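Local coordinates for ribosomal RNA small subunit methyltransferase E (Bacillus subtilis, PDB 1VHK), which probably methylates the N3 position of a specific uridine in 16S ribosomal RNA of the assembled 30S subunit, using S-adenosyl-L-methionine as methyl donor, at residues 91-94 and 95-98; 138-141 and 142-146; 247-250 and 251-255. All blocks are in the same frame, centred on the assembly; numbering follows the deposited sequence.

Interaction 1: 91-94 and 95-98; sequences KGDK and LEWI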
# COMPACT_ATOMS: atom_id res chain seq x y z
N LYS A 91 -0.81 12.61 13.77
CA LYS A 91 -2.00 12.95 14.54
C LYS A 91 -3.16 12.01 14.24
O LYS A 91 -3.00 10.98 13.59
CB LYS A 91 -2.37 14.40 14.36
CG LYS A 91 -2.70 14.90 12.99
CD LYS A 91 -3.33 16.29 12.99
CE LYS A 91 -2.63 17.24 13.96
NZ LYS A 91 -1.16 17.19 13.83
N GLY A 92 -4.33 12.34 14.79
CA GLY A 92 -5.52 11.51 14.58
C GLY A 92 -5.15 10.05 14.83
O GLY A 92 -4.44 9.74 15.78
N ASP A 93 -5.60 9.19 13.95
CA ASP A 93 -5.29 7.78 13.99
C ASP A 93 -4.51 7.32 12.76
O ASP A 93 -4.62 6.14 12.38
CB ASP A 93 -6.61 6.97 14.02
CG ASP A 93 -7.22 6.94 15.40
OD1 ASP A 93 -6.59 6.36 16.31
OD2 ASP A 93 -8.32 7.51 15.57
N LYS A 94 -3.60 8.13 12.23
CA LYS A 94 -2.83 7.79 11.05
C LYS A 94 -1.83 6.68 11.27
O LYS A 94 -1.47 5.94 10.34
CB LYS A 94 -2.15 9.06 10.51
CG LYS A 94 -3.12 10.11 10.01
CD LYS A 94 -2.48 11.49 10.03
CE LYS A 94 -3.36 12.51 9.34
NZ LYS A 94 -3.03 13.90 9.74
N LEU A 95 -1.41 6.48 12.53
CA LEU A 95 -0.48 5.41 12.83
C LEU A 95 -1.09 4.04 12.62
O LEU A 95 -0.40 3.13 12.16
CB LEU A 95 0.11 5.51 14.21
CG LEU A 95 1.59 5.34 14.42
CD1 LEU A 95 1.87 4.69 15.78
CD2 LEU A 95 2.31 4.59 13.32
N GLU A 96 -2.37 3.87 12.90
CA GLU A 96 -3.05 2.60 12.67
C GLU A 96 -3.12 2.30 11.17
O GLU A 96 -2.96 1.15 10.80
CB GLU A 96 -4.46 2.58 13.24
CG GLU A 96 -4.56 2.55 14.75
CD GLU A 96 -6.00 2.48 15.23
OE1 GLU A 96 -6.89 2.28 14.37
OE2 GLU A 96 -6.27 2.61 16.44
N TRP A 97 -3.33 3.32 10.36
CA TRP A 97 -3.39 3.15 8.90
C TRP A 97 -2.01 2.78 8.39
O TRP A 97 -1.82 1.92 7.54
CB TRP A 97 -3.86 4.45 8.25
CG TRP A 97 -4.76 4.26 7.07
CD1 TRP A 97 -6.09 3.89 7.10
CD2 TRP A 97 -4.44 4.44 5.68
NE1 TRP A 97 -6.59 3.81 5.82
CE2 TRP A 97 -5.60 4.15 4.93
CE3 TRP A 97 -3.27 4.81 5.00
CZ2 TRP A 97 -5.63 4.23 3.54
CZ3 TRP A 97 -3.31 4.88 3.63
CH2 TRP A 97 -4.48 4.59 2.91
N ILE A 98 -0.99 3.41 9.01
CA ILE A 98 0.39 3.13 8.61
C ILE A 98 0.73 1.69 8.96
O ILE A 98 1.39 1.02 8.18
CB ILE A 98 1.39 4.12 9.21
CG1 ILE A 98 1.35 5.45 8.46
CG2 ILE A 98 2.81 3.57 9.17
CD1 ILE A 98 1.78 6.66 9.29
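E96 runs alongside D93 at the start of helix 94-104, the two acidic side chains pointing the same way, and following E96 outward gives a worked example of how a first helical turn is organised. Its backbone N gives a weak hydrogen bond to D93 O, 3.2 Å away. CB then passes that same oxygen, D93 O, at 3.7 Å. Because CG stands beside the backbone N, anti to the carbonyl carbon (chi1 -71°), and the chain is extended from there, CD of E96 arrives 4.1 Å from D93 OD1. At the tip E96 OE2 lies 3.8 Å from D93 OD1, the carboxylate planes turned 40° apart. D93 holds the N-cap position, yet its side chain makes no capping bond.

The next carbonyl along is gripped more firmly: I98 N donates to K94 O at 2.9 Å, and the aliphatic branch of I98 leans on the same acceptor, its CG1 3.4 Å from K94 O. The extended K94 side chain heads away to a salt bridge with E208. CB of W97 also rests by the K94 carbonyl, while its indole leads off to meet W97 of the second subunit edge-to-face, in the dimer contact of this SPOUT-type methyltransferase domain.

Two carboxylates side by side would be costly alone, but R133 of helix 131-144 makes a salt bridge with E96 OE2. The positive end of the helix dipole probably eases the remaining repulsion, so the chemistry implies a pair of acids tolerated through its surroundings rather than through each other.

Interaction 2: 138-141 and 142-146; sequences AKEA and AEQSY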
# COMPACT_ATOMS: atom_id res chain seq x y z
N ALA A 138 -1.75 -5.08 13.52
CA ALA A 138 -0.70 -5.68 12.76
C ALA A 138 -0.93 -7.17 12.53
O ALA A 138 -0.59 -7.68 11.47
CB ALA A 138 0.64 -5.50 13.44
N LYS A 139 -1.47 -7.83 13.55
CA LYS A 139 -1.80 -9.24 13.52
C LYS A 139 -2.97 -9.53 12.57
O LYS A 139 -2.97 -10.50 11.84
CB LYS A 139 -2.21 -9.66 14.95
CG LYS A 139 -1.91 -11.11 15.27
CD LYS A 139 -2.88 -11.67 16.29
CE LYS A 139 -2.50 -13.11 16.64
NZ LYS A 139 -3.54 -13.76 17.47
N GLU A 140 -3.96 -8.65 12.56
CA GLU A 140 -5.14 -8.84 11.69
C GLU A 140 -4.77 -8.55 10.25
O GLU A 140 -5.02 -9.31 9.30
CB GLU A 140 -6.26 -8.00 12.24
CG GLU A 140 -7.62 -8.06 11.70
CD GLU A 140 -7.84 -7.67 10.26
OE1 GLU A 140 -7.19 -6.72 9.77
OE2 GLU A 140 -8.68 -8.34 9.58
N ALA A 141 -4.02 -7.45 10.03
CA ALA A 141 -3.55 -7.14 8.67
C ALA A 141 -2.71 -8.32 8.16
O ALA A 141 -2.76 -8.74 7.01
CB ALA A 141 -2.70 -5.88 8.71
N ALA A 142 -1.90 -8.84 9.09
CA ALA A 142 -1.04 -9.96 8.84
C ALA A 142 -1.84 -11.21 8.43
O ALA A 142 -1.41 -11.93 7.54
CB ALA A 142 -0.14 -10.26 10.03
N GLU A 143 -2.98 -11.44 9.06
CA GLU A 143 -3.87 -12.54 8.74
C GLU A 143 -4.54 -12.35 7.39
O GLU A 143 -4.58 -13.26 6.58
CB GLU A 143 -5.00 -12.68 9.80
CG GLU A 143 -4.47 -13.27 11.09
CD GLU A 143 -5.24 -12.87 12.33
OE1 GLU A 143 -4.95 -13.44 13.41
OE2 GLU A 143 -6.12 -11.99 12.23
N GLN A 144 -5.06 -11.14 7.15
CA GLN A 144 -5.78 -10.90 5.91
C GLN A 144 -4.88 -10.82 4.70
O GLN A 144 -5.39 -11.09 3.59
CB GLN A 144 -6.72 -9.73 6.00
CG GLN A 144 -7.83 -9.87 7.03
CD GLN A 144 -8.75 -11.05 6.77
OE1 GLN A 144 -9.07 -11.40 5.63
NE2 GLN A 144 -9.21 -11.69 7.84
N SER A 145 -3.59 -10.59 4.85
CA SER A 145 -2.72 -10.43 3.70
C SER A 145 -1.86 -11.64 3.41
O SER A 145 -1.04 -11.61 2.49
CB SER A 145 -1.82 -9.20 3.84
OG SER A 145 -0.98 -9.35 4.96
N TYR A 146 -1.99 -12.67 4.24
CA TYR A 146 -1.28 -13.92 4.06
C TYR A 146 0.20 -13.76 4.27
O TYR A 146 1.01 -14.30 3.53
CB TYR A 146 -1.58 -14.51 2.67
CG TYR A 146 -2.89 -15.26 2.63
CD1 TYR A 146 -3.05 -16.42 1.90
CD2 TYR A 146 -3.95 -14.87 3.44
CE1 TYR A 146 -4.22 -17.13 1.92
CE2 TYR A 146 -5.13 -15.57 3.47
CZ TYR A 146 -5.27 -16.71 2.70
OH TYR A 146 -6.48 -17.38 2.71
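A141 and S145 meet where helix 131-144 ends in a Schellman motif, with Y146 leaving the helix at positive phi. The A141 carbonyl oxygen takes two bonds from S145: a weak one from the backbone N and another from OG, which lies 2.8 Å from A141 O, tilted 31° from the carbonyl plane. OG can turn back this far because it sits between the backbone N and the carbonyl carbon of its own residue (chi1 63°).

Around this first shell, E143 reaches back along the preceding turn in an extended chain. Its CG passes 3.2 Å from K139 O, and OE2 reaches 3.3 Å from E140 CA. OE1 comes alongside the K139 chain, 4.0 Å from K139 CD, but the lysine's own salt bridge goes to E27. Were E143 an alanine, K139 would probably lose a nearby acid that offsets part of its charge, and its methylenes would be freer to turn.

Farther out, A138, A141 and A142 offer small methyls to T103 or I99 of helix 94-104, and A142 and E143 touch F7 of strand 5-7. E140 is positioned from across the dimer, where its OE1 makes a salt bridge with R235 of the second subunit. In the same residue the backbone carbonyl takes a straight helical bond: Q144 N lies 2.8 Å from E140 O, with a C=O...N angle of 169°.

Interaction 3: 247-250 and 251-255; sequences ISYQ and TELLR
Y249 projects its ring obliquely against two leucines of the following turn. L253 crosses it at about a right angle, with L253 CD2 3.6 Å from Y249 CD1. L254 meets the far rim, its CG 3.8 Å from Y249 CE2, and its CD2 branch extends toward the phenol oxygen. Y249 CG is anti to its own backbone N (chi1 177°), which sends the ring toward these later residues. The hydroxyl of Y249 finds its polar partner across the dimer, in OE1 of Q250 of the second subunit.

Earlier in the turn, T251 doubles its hold on I247. The backbone N of T251 donates to I247 O at 2.8 Å, nearly in line with the carbonyl, while OG1 of T251 bonds the same oxygen from 44° above its plane. These bonds belong to helix 239-253, the C-terminal helix of the SPOUT-type domain, which widens to a pi-type turn at 251-253: L254 N reaches back five residues to Y249 O at 3.0 Å, and L253 N adds weak bonds to the carbonyls of S248 and Y249. S248 OG is modelled doubtfully close to E252 OE2; it also bonds Y242 OH of the second subunit, and E252 OE2 makes a salt bridge with R232 of that subunit.

Q250, bent at chi2, brings its amide beside L254, NE2 being 3.8 Å from L254 CD1. Its OE1 lies at the edge of the R255 guanidinium, 3.8 Å from R255 NE, the two planes 46° apart. T251 CB sits over one face of that guanidinium, offset toward the rim.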
# COMPACT_ATOMS: atom_id res chain seq x y z
N ILE A 247 9.57 -1.03 -3.12
CA ILE A 247 10.52 -2.13 -2.83
C ILE A 247 10.00 -3.44 -3.39
O ILE A 247 10.73 -4.27 -3.98
CB ILE A 247 10.85 -2.16 -1.33
CG1 ILE A 247 11.83 -1.07 -0.99
CG2 ILE A 247 11.41 -3.50 -0.87
CD1 ILE A 247 11.64 -0.38 0.34
N SER A 248 8.69 -3.67 -3.24
CA SER A 248 8.05 -4.86 -3.76
C SER A 248 8.18 -4.94 -5.28
O SER A 248 8.53 -6.01 -5.83
CB SER A 248 6.58 -4.94 -3.38
OG SER A 248 5.89 -5.92 -4.14
N TYR A 249 7.99 -3.80 -5.94
CA TYR A 249 8.07 -3.77 -7.40
C TYR A 249 9.46 -4.15 -7.89
O TYR A 249 9.63 -4.95 -8.81
CB TYR A 249 7.65 -2.39 -7.89
CG TYR A 249 7.78 -2.25 -9.40
CD1 TYR A 249 6.82 -2.74 -10.27
CD2 TYR A 249 8.93 -1.66 -9.91
CE1 TYR A 249 6.98 -2.62 -11.63
CE2 TYR A 249 9.10 -1.54 -11.26
CZ TYR A 249 8.12 -2.00 -12.12
OH TYR A 249 8.33 -1.82 -13.47
N GLN A 250 10.47 -3.59 -7.24
CA GLN A 250 11.86 -3.82 -7.55
C GLN A 250 12.36 -5.20 -7.19
O GLN A 250 13.07 -5.85 -7.98
CB GLN A 250 12.73 -2.77 -6.81
CG GLN A 250 14.22 -3.12 -6.91
CD GLN A 250 14.78 -2.75 -8.28
OE1 GLN A 250 15.55 -3.49 -8.86
NE2 GLN A 250 14.43 -1.57 -8.79
N THR A 251 12.16 -5.63 -5.95
CA THR A 251 12.67 -6.92 -5.50
C THR A 251 11.78 -8.09 -5.87
O THR A 251 12.29 -9.21 -5.85
CB THR A 251 12.93 -6.94 -3.98
OG1 THR A 251 11.71 -6.61 -3.30
CG2 THR A 251 14.01 -5.95 -3.59
N GLU A 252 10.51 -7.92 -6.24
CA GLU A 252 9.66 -9.03 -6.60
C GLU A 252 9.05 -9.02 -7.99
O GLU A 252 8.67 -10.09 -8.49
CB GLU A 252 8.51 -9.17 -5.58
CG GLU A 252 8.89 -9.03 -4.13
CD GLU A 252 7.67 -8.98 -3.23
OE1 GLU A 252 7.62 -9.79 -2.27
OE2 GLU A 252 6.75 -8.17 -3.50
N LEU A 253 8.77 -7.90 -8.61
CA LEU A 253 8.17 -7.76 -9.91
C LEU A 253 9.16 -7.68 -11.05
O LEU A 253 8.85 -8.07 -12.20
CB LEU A 253 7.20 -6.56 -9.95
CG LEU A 253 5.71 -6.94 -9.87
CD1 LEU A 253 5.48 -7.95 -8.75
CD2 LEU A 253 4.82 -5.73 -9.67
N LEU A 254 10.31 -7.07 -10.83
CA LEU A 254 11.37 -6.94 -11.81
C LEU A 254 12.38 -8.09 -11.59
O LEU A 254 12.99 -8.56 -12.53
CB LEU A 254 12.18 -5.66 -11.63
CG LEU A 254 11.59 -4.32 -11.96
CD1 LEU A 254 12.60 -3.21 -11.68
CD2 LEU A 254 11.12 -4.24 -13.41
N ARG A 255 12.59 -8.42 -10.32
CA ARG A 255 13.54 -9.48 -10.00
C ARG A 255 12.83 -10.79 -9.74
O ARG A 255 12.19 -11.00 -8.71
CB ARG A 255 14.49 -9.07 -8.87
CG ARG A 255 15.21 -7.76 -9.14
CD ARG A 255 16.59 -7.66 -8.59
NE ARG A 255 16.76 -6.81 -7.42
CZ ARG A 255 16.90 -7.26 -6.18
NH1 ARG A 255 16.90 -8.56 -5.93
NH2 ARG A 255 17.08 -6.40 -5.18

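The three contacts follow one another along the chain without touching. Interactions 1 and 2 lie closest, centres about 17 Å apart and nearest atoms about 7 Å, on helices 94-104 and 131-144, which pack together. Interaction 3 lies farther off, its centre about 27 Å from that of interaction 1 and about 21 Å from that of interaction 2. What they share is the second subunit, where L241 packs on interaction 1, R235 pairs with interaction 2 and R232 with interaction 3. In SPOUT enzymes the methyl donor binds in the knotted C-terminal part near the dimer interface, the same interface that each of these contacts reaches.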